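Local coordinates for protein DNA polymerase sliding clamp C (Sulfolobus tokodaii, PDB 3AIZ) that forms one subunit of a toroidal ring around DNA that tethers the polymerase and other DNA-processing proteins during replication, at residues C[19-24]-C[45-50]; C[96-101]-C[106-111]; C[140-145]-C[176-181]; C[161-166]-C[217-222]. All blocks are in the same frame, centred on the assembly; numbering follows the deposited sequence.

Contact 1: C[19-24]-C[45-50]; sequences EEFIDE and TFIDIL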
loop_
_atom_site.group_PDB
_atom_site.type_symbol
_atom_site.label_atom_id
_atom_site.label_comp_id
_atom_site.label_asym_id
_atom_site.label_seq_id
_atom_site.Cartn_x
_atom_site.Cartn_y
_atom_site.Cartn_z
ATOM N N GLU C 19 31.791 -1.191 6.153
ATOM C CA GLU C 19 31.200 -0.512 7.303
ATOM C C GLU C 19 30.478 -1.496 8.214
ATOM O O GLU C 19 30.408 -1.301 9.427
ATOM C CB GLU C 19 30.228 0.579 6.854
ATOM C CG GLU C 19 30.883 1.892 6.474
ATOM C CD GLU C 19 29.867 2.958 6.104
ATOM O OE1 GLU C 19 28.876 2.626 5.420
ATOM O OE2 GLU C 19 30.062 4.129 6.498
ATOM N N GLU C 20 29.941 -2.555 7.616
ATOM C CA GLU C 20 29.199 -3.565 8.358
ATOM C C GLU C 20 30.109 -4.362 9.287
ATOM O O GLU C 20 29.642 -4.974 10.247
ATOM C CB GLU C 20 28.490 -4.515 7.391
ATOM C CG GLU C 20 27.568 -3.830 6.391
ATOM C CD GLU C 20 26.269 -3.352 7.016
ATOM O OE1 GLU C 20 26.046 -3.615 8.216
ATOM O OE2 GLU C 20 25.467 -2.714 6.300
ATOM N N PHE C 21 31.407 -4.349 9.003
ATOM C CA PHE C 21 32.354 -5.182 9.739
ATOM C C PHE C 21 33.332 -4.395 10.610
ATOM O O PHE C 21 33.571 -4.757 11.762
ATOM C CB PHE C 21 33.126 -6.083 8.773
ATOM C CG PHE C 21 32.253 -7.024 7.997
ATOM C CD1 PHE C 21 31.728 -6.649 6.771
ATOM C CD2 PHE C 21 31.949 -8.279 8.496
ATOM C CE1 PHE C 21 30.921 -7.512 6.056
ATOM C CE2 PHE C 21 31.142 -9.146 7.786
ATOM C CZ PHE C 21 30.626 -8.761 6.564
ATOM N N ILE C 22 33.899 -3.324 10.064
ATOM C CA ILE C 22 34.944 -2.587 10.767
ATOM C C ILE C 22 34.718 -1.076 10.784
ATOM O O ILE C 22 33.998 -0.535 9.945
ATOM C CB ILE C 22 36.330 -2.892 10.173
ATOM C CG1 ILE C 22 36.364 -2.534 8.687
ATOM C CG2 ILE C 22 36.674 -4.358 10.363
ATOM C CD1 ILE C 22 37.638 -2.961 7.994
ATOM N N ASP C 23 35.345 -0.406 11.747
ATOM C CA ASP C 23 35.209 1.039 11.908
ATOM C C ASP C 23 36.315 1.798 11.186
ATOM O O ASP C 23 36.056 2.783 10.495
ATOM C CB ASP C 23 35.209 1.415 13.392
ATOM C CG ASP C 23 33.969 0.931 14.117
ATOM O OD1 ASP C 23 32.953 0.651 13.443
ATOM O OD2 ASP C 23 34.009 0.836 15.362
ATOM N N GLU C 24 37.550 1.342 11.360
ATOM C CA GLU C 24 38.698 1.960 10.709
ATOM C C GLU C 24 39.316 0.999 9.705
ATOM O O GLU C 24 39.492 -0.183 9.994
ATOM C CB GLU C 24 39.741 2.382 11.749
ATOM C CG GLU C 24 41.083 2.822 11.167
ATOM C CD GLU C 24 42.039 1.662 10.925
ATOM O OE1 GLU C 24 42.059 0.718 11.746
ATOM O OE2 GLU C 24 42.779 1.697 9.917
ATOM N N THR C 45 34.953 -12.545 11.305
ATOM C CA THR C 45 35.159 -12.263 9.890
ATOM C C THR C 45 36.510 -11.612 9.616
ATOM O O THR C 45 36.857 -10.597 10.218
ATOM C CB THR C 45 34.054 -11.350 9.330
ATOM O OG1 THR C 45 32.773 -11.951 9.553
ATOM C CG2 THR C 45 34.253 -11.128 7.840
ATOM N N PHE C 46 37.269 -12.208 8.704
ATOM C CA PHE C 46 38.517 -11.619 8.243
ATOM C C PHE C 46 38.372 -11.220 6.784
ATOM O O PHE C 46 37.933 -12.017 5.957
ATOM C CB PHE C 46 39.682 -12.596 8.407
ATOM C CG PHE C 46 40.933 -12.165 7.699
ATOM C CD1 PHE C 46 41.288 -12.729 6.485
ATOM C CD2 PHE C 46 41.751 -11.188 8.242
ATOM C CE1 PHE C 46 42.436 -12.333 5.830
ATOM C CE2 PHE C 46 42.899 -10.788 7.591
ATOM C CZ PHE C 46 43.243 -11.361 6.384
ATOM N N ILE C 47 38.745 -9.985 6.473
ATOM C CA ILE C 47 38.535 -9.442 5.139
ATOM C C ILE C 47 39.851 -9.149 4.432
ATOM O O ILE C 47 40.702 -8.427 4.951
ATOM C CB ILE C 47 37.688 -8.160 5.196
ATOM C CG1 ILE C 47 36.413 -8.410 6.008
ATOM C CG2 ILE C 47 37.362 -7.674 3.792
ATOM C CD1 ILE C 47 35.533 -7.194 6.163
ATOM N N ASP C 48 40.012 -9.714 3.241
ATOM C CA ASP C 48 41.220 -9.511 2.454
ATOM C C ASP C 48 40.870 -9.034 1.049
ATOM O O ASP C 48 40.397 -9.809 0.217
ATOM C CB ASP C 48 42.033 -10.802 2.386
ATOM C CG ASP C 48 43.360 -10.615 1.685
ATOM O OD1 ASP C 48 43.986 -9.551 1.872
ATOM O OD2 ASP C 48 43.777 -11.533 0.947
ATOM N N ILE C 49 41.108 -7.752 0.788
ATOM C CA ILE C 49 40.762 -7.155 -0.496
ATOM C C ILE C 49 41.995 -6.756 -1.297
ATOM O O ILE C 49 42.966 -6.233 -0.748
ATOM C CB ILE C 49 39.866 -5.915 -0.311
ATOM C CG1 ILE C 49 38.586 -6.290 0.438
ATOM C CG2 ILE C 49 39.537 -5.291 -1.659
ATOM C CD1 ILE C 49 37.689 -5.109 0.749
ATOM N N LEU C 50 41.952 -7.015 -2.600
ATOM C CA LEU C 50 43.015 -6.594 -3.502
ATOM C C LEU C 50 42.435 -5.903 -4.727
ATOM O O LEU C 50 41.708 -6.513 -5.512
ATOM C CB LEU C 50 43.867 -7.786 -3.936
ATOM C CG LEU C 50 44.907 -7.477 -5.017
ATOM C CD1 LEU C 50 45.878 -6.403 -4.547
ATOM C CD2 LEU C 50 45.656 -8.737 -5.425
#
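Thr45 meets the aromatic ring of Phe21 while its backbone N is hydrogen-bonded to the carboxylate oxygen OD1 of Asp40, a bond at the start of strand 45-52. Across the contact itself no hydrogen bond forms, and Phe21, Thr45 and Ile47 meet by packing alone. The ring of Phe21 meets Thr45 obliquely, with Phe21 CE2 3.7 Å from both Thr45 CG2 and Thr45 OG1. The first torsion of Thr45 (chi1 -57°) sets the methyl and the hydroxyl so that both reach CE2 and CD2 of the ring, and OG1 has its hydrogen bond elsewhere in the structure. Ile47, two residues on and on the same face of the strand, sends its extended CG1-CD1 arm (chi2 178°) to the base of the aromatic side chain. Its CD1 stands 3.7 Å from Phe21 CB and 3.8 Å from Phe21 CG. Both strand residues cross the phenylalanine at about a right angle. Beta-branched threonine and isoleucine suit an extended strand, and phenylalanine gives the loop a broad apolar group to bury. Leu18 of helix 8-18 also packs on Ile47. The contact thus joins the loop after that helix to strand 45-52 of the large antiparallel sheet that runs through both domains. With no hydrogen bond between the segments, its stability probably comes mainly from burying apolar surface.

Contact 2: C[96-101]-C[106-111]; sequences NIKVTL and ERTFTF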
loop_
_atom_site.group_PDB
_atom_site.type_symbol
_atom_site.label_atom_id
_atom_site.label_comp_id
_atom_site.label_asym_id
_atom_site.label_seq_id
_atom_site.Cartn_x
_atom_site.Cartn_y
_atom_site.Cartn_z
ATOM N N ASN C 96 47.536 12.995 5.293
ATOM C CA ASN C 96 46.084 13.071 5.190
ATOM C C ASN C 96 45.578 12.630 3.821
ATOM O O ASN C 96 46.131 13.011 2.790
ATOM C CB ASN C 96 45.601 14.489 5.499
ATOM C CG ASN C 96 45.886 14.903 6.929
ATOM O OD1 ASN C 96 45.896 16.091 7.254
ATOM N ND2 ASN C 96 46.123 13.920 7.793
ATOM N N ILE C 97 44.522 11.825 3.820
ATOM C CA ILE C 97 43.942 11.320 2.581
ATOM C C ILE C 97 43.060 12.377 1.912
ATOM O O ILE C 97 42.317 13.097 2.582
ATOM C CB ILE C 97 43.126 10.032 2.833
ATOM C CG1 ILE C 97 42.681 9.402 1.512
ATOM C CG2 ILE C 97 41.933 10.315 3.733
ATOM C CD1 ILE C 97 43.817 8.830 0.695
ATOM N N LYS C 98 43.156 12.473 0.589
ATOM C CA LYS C 98 42.355 13.421 -0.179
ATOM C C LYS C 98 41.406 12.709 -1.135
ATOM O O LYS C 98 41.833 11.917 -1.973
ATOM C CB LYS C 98 43.250 14.374 -0.973
ATOM C CG LYS C 98 43.727 15.588 -0.199
ATOM C CD LYS C 98 44.441 16.572 -1.117
ATOM C CE LYS C 98 44.841 17.836 -0.373
ATOM N NZ LYS C 98 45.625 18.766 -1.235
ATOM N N VAL C 99 40.115 12.999 -1.008
ATOM C CA VAL C 99 39.116 12.447 -1.911
ATOM C C VAL C 99 38.555 13.561 -2.786
ATOM O O VAL C 99 37.957 14.513 -2.284
ATOM C CB VAL C 99 37.965 11.777 -1.142
ATOM C CG1 VAL C 99 37.069 11.004 -2.094
ATOM C CG2 VAL C 99 38.514 10.857 -0.067
ATOM N N THR C 100 38.755 13.445 -4.094
ATOM C CA THR C 100 38.300 14.469 -5.024
ATOM C C THR C 100 37.241 13.935 -5.979
ATOM O O THR C 100 37.551 13.187 -6.905
ATOM C CB THR C 100 39.466 15.042 -5.846
ATOM O OG1 THR C 100 40.456 15.582 -4.962
ATOM C CG2 THR C 100 38.973 16.137 -6.779
ATOM N N LEU C 101 35.992 14.323 -5.750
ATOM C CA LEU C 101 34.902 13.943 -6.638
ATOM C C LEU C 101 34.794 14.943 -7.784
ATOM O O LEU C 101 34.704 16.150 -7.561
ATOM C CB LEU C 101 33.584 13.872 -5.868
ATOM C CG LEU C 101 33.591 12.976 -4.631
ATOM C CD1 LEU C 101 32.195 12.866 -4.045
ATOM C CD2 LEU C 101 34.134 11.600 -4.975
ATOM N N GLU C 106 33.548 20.218 -9.168
ATOM C CA GLU C 106 34.685 19.576 -8.520
ATOM C C GLU C 106 34.708 19.882 -7.026
ATOM O O GLU C 106 34.477 21.017 -6.611
ATOM C CB GLU C 106 35.996 20.007 -9.177
ATOM C CG GLU C 106 37.194 19.168 -8.771
ATOM C CD GLU C 106 38.458 19.567 -9.505
ATOM O OE1 GLU C 106 38.553 20.741 -9.926
ATOM O OE2 GLU C 106 39.354 18.709 -9.660
ATOM N N ARG C 107 34.987 18.862 -6.223
ATOM C CA ARG C 107 34.969 19.002 -4.772
ATOM C C ARG C 107 35.990 18.070 -4.125
ATOM O O ARG C 107 36.172 16.936 -4.564
ATOM C CB ARG C 107 33.567 18.707 -4.236
ATOM C CG ARG C 107 32.991 17.386 -4.725
ATOM C CD ARG C 107 31.500 17.292 -4.457
ATOM N NE ARG C 107 30.925 16.042 -4.945
ATOM C CZ ARG C 107 30.698 15.773 -6.228
ATOM N NH1 ARG C 107 30.169 14.611 -6.581
ATOM N NH2 ARG C 107 31.008 16.663 -7.158
ATOM N N THR C 108 36.654 18.555 -3.079
ATOM C CA THR C 108 37.684 17.771 -2.406
ATOM C C THR C 108 37.485 17.702 -0.894
ATOM O O THR C 108 37.510 18.722 -0.204
ATOM C CB THR C 108 39.093 18.318 -2.698
ATOM O OG1 THR C 108 39.414 18.105 -4.078
ATOM C CG2 THR C 108 40.127 17.615 -1.830
ATOM N N PHE C 109 37.286 16.488 -0.390
ATOM C CA PHE C 109 37.207 16.250 1.044
ATOM C C PHE C 109 38.556 15.757 1.559
ATOM O O PHE C 109 39.296 15.085 0.841
ATOM C CB PHE C 109 36.128 15.213 1.360
ATOM C CG PHE C 109 34.734 15.660 1.033
ATOM C CD1 PHE C 109 34.242 15.550 -0.256
ATOM C CD2 PHE C 109 33.907 16.171 2.018
ATOM C CE1 PHE C 109 32.958 15.954 -0.558
ATOM C CE2 PHE C 109 32.621 16.575 1.722
ATOM C CZ PHE C 109 32.146 16.467 0.433
ATOM N N THR C 110 38.873 16.090 2.804
ATOM C CA THR C 110 40.117 15.643 3.415
ATOM C C THR C 110 39.867 15.047 4.793
ATOM O O THR C 110 39.099 15.589 5.585
ATOM C CB THR C 110 41.138 16.789 3.527
ATOM O OG1 THR C 110 41.711 17.043 2.239
ATOM C CG2 THR C 110 42.249 16.419 4.496
ATOM N N PHE C 111 40.516 13.923 5.071
ATOM C CA PHE C 111 40.359 13.252 6.353
ATOM C C PHE C 111 41.693 13.167 7.077
ATOM O O PHE C 111 42.728 12.927 6.456
ATOM C CB PHE C 111 39.775 11.852 6.150
ATOM C CG PHE C 111 38.519 11.836 5.329
ATOM C CD1 PHE C 111 38.572 11.605 3.964
ATOM C CD2 PHE C 111 37.287 12.062 5.919
ATOM C CE1 PHE C 111 37.416 11.593 3.203
ATOM C CE2 PHE C 111 36.128 12.052 5.163
ATOM C CZ PHE C 111 36.193 11.817 3.803
#
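Val99 and Phe109 form a hydrogen-bonded pair of an antiparallel beta hairpin, the strands 97-102 and 106-111 of the N-terminal domain. Phe109 N gives a bond of 2.8 Å to Val99 O, and Val99 N returns one of 2.9 Å to Phe109 O. Leu101 with Arg107 and Ile97 with Phe111 repeat the pairing on either side, although the bond from Ile97 N to Phe111 O is weak. At the non-hydrogen-bonded pair between Val99-Phe109 and Leu101-Arg107, the hydroxyls Thr100 OG1 and Thr108 OG1 bond at 2.9 Å, and threonine suits this spot because it favours the strand and offers an oxygen to its cross-strand neighbour. On the face that carries Leu101 and Arg107, Leu101 CB sits over the centre of the guanidinium, 3.4 Å above its plane. Arg107 reaches there with CG between the backbone N and the carbonyl carbon (chi1 52°) and the chain then extended to NE. Its NH1 forms a salt bridge with Asp85 OD2, and Arg107 makes a cation-pi contact with Tyr105. Strand 106-111 also pairs with an antiparallel strand of the neighbouring PCNA2 subunit, so the sheet runs on across the interface, as between subunits of PCNA rings. Farther along the same face, Phe111 takes two aliphatic groups at the edge of its ring: Ile97 CG2, 3.6 Å from Phe111 CD1, and Val99 CG2, in the ring plane 3.5 Å from Phe111 CE1.

Contact 3: C[140-145]-C[176-181]; sequences TDIIDE and IELSTE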
loop_
_atom_site.group_PDB
_atom_site.type_symbol
_atom_site.label_atom_id
_atom_site.label_comp_id
_atom_site.label_asym_id
_atom_site.label_seq_id
_atom_site.Cartn_x
_atom_site.Cartn_y
_atom_site.Cartn_z
ATOM N N THR C 140 23.715 -12.367 -4.109
ATOM C CA THR C 140 23.349 -11.317 -3.164
ATOM C C THR C 140 21.834 -11.226 -2.976
ATOM O O THR C 140 21.355 -11.073 -1.852
ATOM C CB THR C 140 23.918 -9.945 -3.578
ATOM O OG1 THR C 140 23.548 -9.653 -4.931
ATOM C CG2 THR C 140 25.436 -9.943 -3.460
ATOM N N ASP C 141 21.087 -11.325 -4.074
ATOM C CA ASP C 141 19.629 -11.365 -4.000
ATOM C C ASP C 141 19.178 -12.407 -2.985
ATOM O O ASP C 141 18.398 -12.113 -2.080
ATOM C CB ASP C 141 19.023 -11.687 -5.369
ATOM C CG ASP C 141 18.959 -10.478 -6.284
ATOM O OD1 ASP C 141 18.987 -9.339 -5.773
ATOM O OD2 ASP C 141 18.866 -10.668 -7.516
ATOM N N ILE C 142 19.678 -13.628 -3.142
ATOM C CA ILE C 142 19.347 -14.720 -2.237
ATOM C C ILE C 142 19.772 -14.395 -0.810
ATOM O O ILE C 142 19.074 -14.727 0.147
ATOM C CB ILE C 142 20.009 -16.034 -2.691
ATOM C CG1 ILE C 142 19.458 -16.452 -4.057
ATOM C CG2 ILE C 142 19.790 -17.133 -1.659
ATOM C CD1 ILE C 142 20.033 -17.748 -4.577
ATOM N N ILE C 143 20.917 -13.737 -0.677
ATOM C CA ILE C 143 21.422 -13.334 0.629
ATOM C C ILE C 143 20.500 -12.312 1.292
ATOM O O ILE C 143 20.209 -12.408 2.486
ATOM C CB ILE C 143 22.844 -12.763 0.522
ATOM C CG1 ILE C 143 23.811 -13.858 0.079
ATOM C CG2 ILE C 143 23.290 -12.197 1.850
ATOM C CD1 ILE C 143 23.794 -15.070 0.984
ATOM N N ASP C 144 20.042 -11.337 0.512
ATOM C CA ASP C 144 19.089 -10.347 1.004
ATOM C C ASP C 144 17.777 -11.015 1.394
ATOM O O ASP C 144 17.154 -10.652 2.391
ATOM C CB ASP C 144 18.834 -9.267 -0.050
ATOM C CG ASP C 144 19.979 -8.277 -0.159
ATOM O OD1 ASP C 144 20.675 -8.057 0.856
ATOM O OD2 ASP C 144 20.179 -7.714 -1.256
ATOM N N GLU C 145 17.366 -11.999 0.602
ATOM C CA GLU C 145 16.141 -12.738 0.872
ATOM C C GLU C 145 16.273 -13.548 2.158
ATOM O O GLU C 145 15.300 -13.731 2.890
ATOM C CB GLU C 145 15.800 -13.653 -0.304
ATOM C CG GLU C 145 14.454 -14.346 -0.185
ATOM C CD GLU C 145 14.107 -15.149 -1.423
ATOM O OE1 GLU C 145 14.839 -15.038 -2.431
ATOM O OE2 GLU C 145 13.102 -15.891 -1.389
ATOM N N ILE C 176 17.186 -22.645 0.451
ATOM C CA ILE C 176 17.161 -22.257 -0.951
ATOM C C ILE C 176 18.220 -23.036 -1.719
ATOM O O ILE C 176 19.382 -23.084 -1.318
ATOM C CB ILE C 176 17.409 -20.747 -1.125
ATOM C CG1 ILE C 176 16.429 -19.947 -0.263
ATOM C CG2 ILE C 176 17.291 -20.354 -2.590
ATOM C CD1 ILE C 176 16.550 -18.445 -0.421
ATOM N N GLU C 177 17.813 -23.652 -2.822
ATOM C CA GLU C 177 18.724 -24.450 -3.633
ATOM C C GLU C 177 19.385 -23.621 -4.727
ATOM O O GLU C 177 18.712 -22.903 -5.467
ATOM C CB GLU C 177 17.984 -25.631 -4.260
ATOM C CG GLU C 177 18.775 -26.357 -5.336
ATOM C CD GLU C 177 17.936 -27.369 -6.096
ATOM O OE1 GLU C 177 16.801 -27.654 -5.658
ATOM O OE2 GLU C 177 18.414 -27.877 -7.133
ATOM N N LEU C 178 20.705 -23.724 -4.821
ATOM C CA LEU C 178 21.450 -23.108 -5.912
ATOM C C LEU C 178 22.164 -24.196 -6.698
ATOM O O LEU C 178 22.804 -25.071 -6.117
ATOM C CB LEU C 178 22.471 -22.098 -5.386
ATOM C CG LEU C 178 21.974 -20.824 -4.702
ATOM C CD1 LEU C 178 21.398 -21.127 -3.330
ATOM C CD2 LEU C 178 23.110 -19.824 -4.589
ATOM N N SER C 179 22.055 -24.138 -8.020
ATOM C CA SER C 179 22.677 -25.140 -8.875
ATOM C C SER C 179 22.808 -24.629 -10.299
ATOM O O SER C 179 22.210 -23.617 -10.661
ATOM C CB SER C 179 21.854 -26.428 -8.865
ATOM O OG SER C 179 20.550 -26.202 -9.372
ATOM N N THR C 180 23.596 -25.331 -11.106
ATOM C CA THR C 180 23.715 -25.003 -12.519
ATOM C C THR C 180 22.380 -25.255 -13.208
ATOM O O THR C 180 22.081 -24.667 -14.247
ATOM C CB THR C 180 24.800 -25.843 -13.198
ATOM O OG1 THR C 180 24.507 -27.232 -13.015
ATOM C CG2 THR C 180 26.161 -25.537 -12.594
ATOM N N GLU C 181 21.582 -26.133 -12.609
ATOM C CA GLU C 181 20.258 -26.466 -13.117
ATOM C C GLU C 181 19.326 -25.257 -13.100
ATOM O O GLU C 181 18.746 -24.897 -14.125
ATOM C CB GLU C 181 19.654 -27.609 -12.297
ATOM C CG GLU C 181 18.171 -27.848 -12.538
ATOM C CD GLU C 181 17.610 -28.959 -11.664
ATOM O OE1 GLU C 181 16.384 -28.964 -11.418
ATOM O OE2 GLU C 181 18.395 -29.825 -11.220
#
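Ile142 on the helix and Leu178 on the strand meet end to end, with Ile142 CD1 lying 3.6 Å from Leu178 CG. The same methyl is 3.7 Å from Leu178 CD2, so the isoleucine end rests against the fork of the leucine. The second branch of Ile142 has a different partner: its CG2 comes to 3.7 Å from Ile176 CD1, and these two isoleucines lie alongside one another, pointing opposite ways. Branching at CB lets one helix residue address two strand residues at once. CG1 lies anti to the carbonyl carbon (chi1 -64°) and carries CD1 to Leu178, while CG2 is left to face Ile176. One helical turn on, Glu145 adds looser packing at the margin, its CD 4.2 Å from Ile176 CD1, with the carboxylate on an exposed residue. These contacts lay helix 136-149 of the C-terminal domain against strand 172-178, an edge strand within this chain of a four-stranded antiparallel sheet, as in the PCNA fold, where helices line the inside of the ring. The short helix and strand segments run nearly antiparallel, at 169°, with axes 10.9 Å apart. On the helix, Asp141 and Asp144 both form salt bridges with Arg209, and Ile143 packs on Val202 and Val203 of helix 199-203. On the strand, Leu178 also packs on Leu165 and Leu185, and Glu177 makes backbone hydrogen bonds to a neighbouring PCNA2 subunit.

Contact 4: C[161-166]-C[217-222]; sequences GKLYLS and IAFGSQ
The ring of Phe219 is met obliquely by a methyl of Leu163: Leu163 CD1 lies 3.5 Å from Phe219 CE1 and 3.7 Å from Phe219 CZ, against the far end of the ring. A second ring, that of Phe130, meets Phe219 with the planes at about 55°, while Ala158, Ala193, Ser195 and Tyr197 also pack on this phenylalanine. Leu163 divides its fork between two partners, since its other methyl, CD2, comes to 3.7 Å from Ile217 CD1. Its first torsion, near trans (chi1 -177°), swings the fork across to the opposing strand, where CD1 goes to Phe219 and CD2 to Ile217. Ile217 answers with an extended CG1-CD1 arm. Leucine, with its branch one atom beyond CB, is well suited to bridge an aromatic ring and an aliphatic tip, and all three residues are buried without a hydrogen bond between the two segments. Strand 162-168 belongs to the four-stranded sheet of the C-terminal domain, where it lies between strands 172-178 and 153-159. Strand 214-220 lies in the larger antiparallel sheet, between strands 223-231 and 130-135, so these side chains pack one sheet on the other.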
loop_
_atom_site.group_PDB
_atom_site.type_symbol
_atom_site.label_atom_id
_atom_site.label_comp_id
_atom_site.label_asym_id
_atom_site.label_seq_id
_atom_site.Cartn_x
_atom_site.Cartn_y
_atom_site.Cartn_z
ATOM N N GLY C 161 26.961 -31.571 -5.965
ATOM C CA GLY C 161 27.396 -30.421 -6.737
ATOM C C GLY C 161 26.465 -29.232 -6.601
ATOM O O GLY C 161 26.676 -28.195 -7.227
ATOM N N LYS C 162 25.429 -29.381 -5.784
ATOM C CA LYS C 162 24.478 -28.299 -5.564
ATOM C C LYS C 162 24.676 -27.654 -4.197
ATOM O O LYS C 162 25.080 -28.314 -3.240
ATOM C CB LYS C 162 23.041 -28.802 -5.710
ATOM C CG LYS C 162 22.704 -29.313 -7.100
ATOM C CD LYS C 162 21.234 -29.671 -7.208
ATOM C CE LYS C 162 20.891 -30.198 -8.591
ATOM N NZ LYS C 162 19.445 -30.537 -8.700
ATOM N N LEU C 163 24.389 -26.359 -4.117
ATOM C CA LEU C 163 24.542 -25.617 -2.873
ATOM C C LEU C 163 23.187 -25.336 -2.232
ATOM O O LEU C 163 22.270 -24.836 -2.884
ATOM C CB LEU C 163 25.287 -24.305 -3.126
ATOM C CG LEU C 163 25.591 -23.452 -1.894
ATOM C CD1 LEU C 163 26.343 -24.264 -0.853
ATOM C CD2 LEU C 163 26.376 -22.217 -2.284
ATOM N N TYR C 164 23.069 -25.659 -0.949
ATOM C CA TYR C 164 21.831 -25.444 -0.216
ATOM C C TYR C 164 22.046 -24.492 0.954
ATOM O O TYR C 164 22.740 -24.824 1.913
ATOM C CB TYR C 164 21.274 -26.774 0.295
ATOM C CG TYR C 164 20.900 -27.747 -0.799
ATOM C CD1 TYR C 164 21.763 -28.769 -1.172
ATOM C CD2 TYR C 164 19.681 -27.646 -1.458
ATOM C CE1 TYR C 164 21.423 -29.662 -2.171
ATOM C CE2 TYR C 164 19.334 -28.534 -2.457
ATOM C CZ TYR C 164 20.208 -29.540 -2.809
ATOM O OH TYR C 164 19.865 -30.424 -3.804
ATOM N N LEU C 165 21.448 -23.309 0.870
ATOM C CA LEU C 165 21.546 -22.329 1.945
ATOM C C LEU C 165 20.310 -22.388 2.831
ATOM O O LEU C 165 19.203 -22.090 2.387
ATOM C CB LEU C 165 21.715 -20.920 1.377
ATOM C CG LEU C 165 22.822 -20.743 0.340
ATOM C CD1 LEU C 165 22.968 -19.277 -0.026
ATOM C CD2 LEU C 165 24.136 -21.298 0.859
ATOM N N SER C 166 20.502 -22.774 4.086
ATOM C CA SER C 166 19.392 -22.886 5.023
ATOM C C SER C 166 19.449 -21.802 6.091
ATOM O O SER C 166 20.297 -21.839 6.980
ATOM C CB SER C 166 19.386 -24.265 5.684
ATOM O OG SER C 166 19.246 -25.292 4.720
ATOM N N ILE C 217 32.144 -19.158 -3.860
ATOM C CA ILE C 217 31.769 -19.644 -2.539
ATOM C C ILE C 217 32.513 -20.934 -2.215
ATOM O O ILE C 217 32.404 -21.917 -2.945
ATOM C CB ILE C 217 30.259 -19.922 -2.464
ATOM C CG1 ILE C 217 29.473 -18.763 -3.083
ATOM C CG2 ILE C 217 29.831 -20.173 -1.026
ATOM C CD1 ILE C 217 28.001 -19.056 -3.277
ATOM N N ALA C 218 33.268 -20.927 -1.122
ATOM C CA ALA C 218 34.029 -22.101 -0.708
ATOM C C ALA C 218 33.901 -22.317 0.795
ATOM O O ALA C 218 33.923 -21.363 1.570
ATOM C CB ALA C 218 35.488 -21.958 -1.105
ATOM N N PHE C 219 33.767 -23.573 1.206
ATOM C CA PHE C 219 33.580 -23.882 2.618
ATOM C C PHE C 219 33.778 -25.363 2.904
ATOM O O PHE C 219 33.987 -26.163 1.993
ATOM C CB PHE C 219 32.184 -23.457 3.074
ATOM C CG PHE C 219 31.074 -24.239 2.432
ATOM C CD1 PHE C 219 30.487 -23.797 1.258
ATOM C CD2 PHE C 219 30.621 -25.419 3.001
ATOM C CE1 PHE C 219 29.468 -24.514 0.663
ATOM C CE2 PHE C 219 29.602 -26.143 2.410
ATOM C CZ PHE C 219 29.025 -25.689 1.240
ATOM N N GLY C 220 33.699 -25.716 4.182
ATOM C CA GLY C 220 33.847 -27.092 4.614
ATOM C C GLY C 220 33.632 -27.200 6.109
ATOM O O GLY C 220 33.598 -26.188 6.811
ATOM N N SER C 221 33.485 -28.424 6.600
ATOM C CA SER C 221 33.263 -28.648 8.024
ATOM C C SER C 221 34.403 -28.085 8.866
ATOM O O SER C 221 35.577 -28.342 8.592
ATOM C CB SER C 221 33.088 -30.140 8.312
ATOM O OG SER C 221 32.946 -30.376 9.703
ATOM N N GLN C 222 34.046 -27.307 9.882
ATOM C CA GLN C 222 35.014 -26.789 10.848
ATOM C C GLN C 222 36.044 -25.829 10.255
ATOM O O GLN C 222 37.009 -25.461 10.926
ATOM C CB GLN C 222 35.723 -27.939 11.568
ATOM C CG GLN C 222 34.820 -28.745 12.484
ATOM C CD GLN C 222 35.528 -29.937 13.092
ATOM O OE1 GLN C 222 36.512 -30.434 12.543
ATOM N NE2 GLN C 222 35.028 -30.408 14.230
#

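How the contacts relate
Contacts 3 and 4 are close partners, with centres about 12 Å apart, and their segments alternate along the chain. Strands 162-168 and 172-178 are sheet neighbours: Leu178 N lies 2.7 Å from Leu163 O, a probable hydrogen bond, and a salt bridge of 2.8 Å joins Glu181 OE2 to Lys162 NZ. Contacts 1 and 4 both reach the large sheet that spans the two domains, although their centres are about 22 Å apart. Contact 2 lies about 42 Å from contact 4 between centres, on the opposite side of the chain's centre. Contacts 2 and 3 each have strand residues bonded to PCNA2, so both approach the boundaries between subunits.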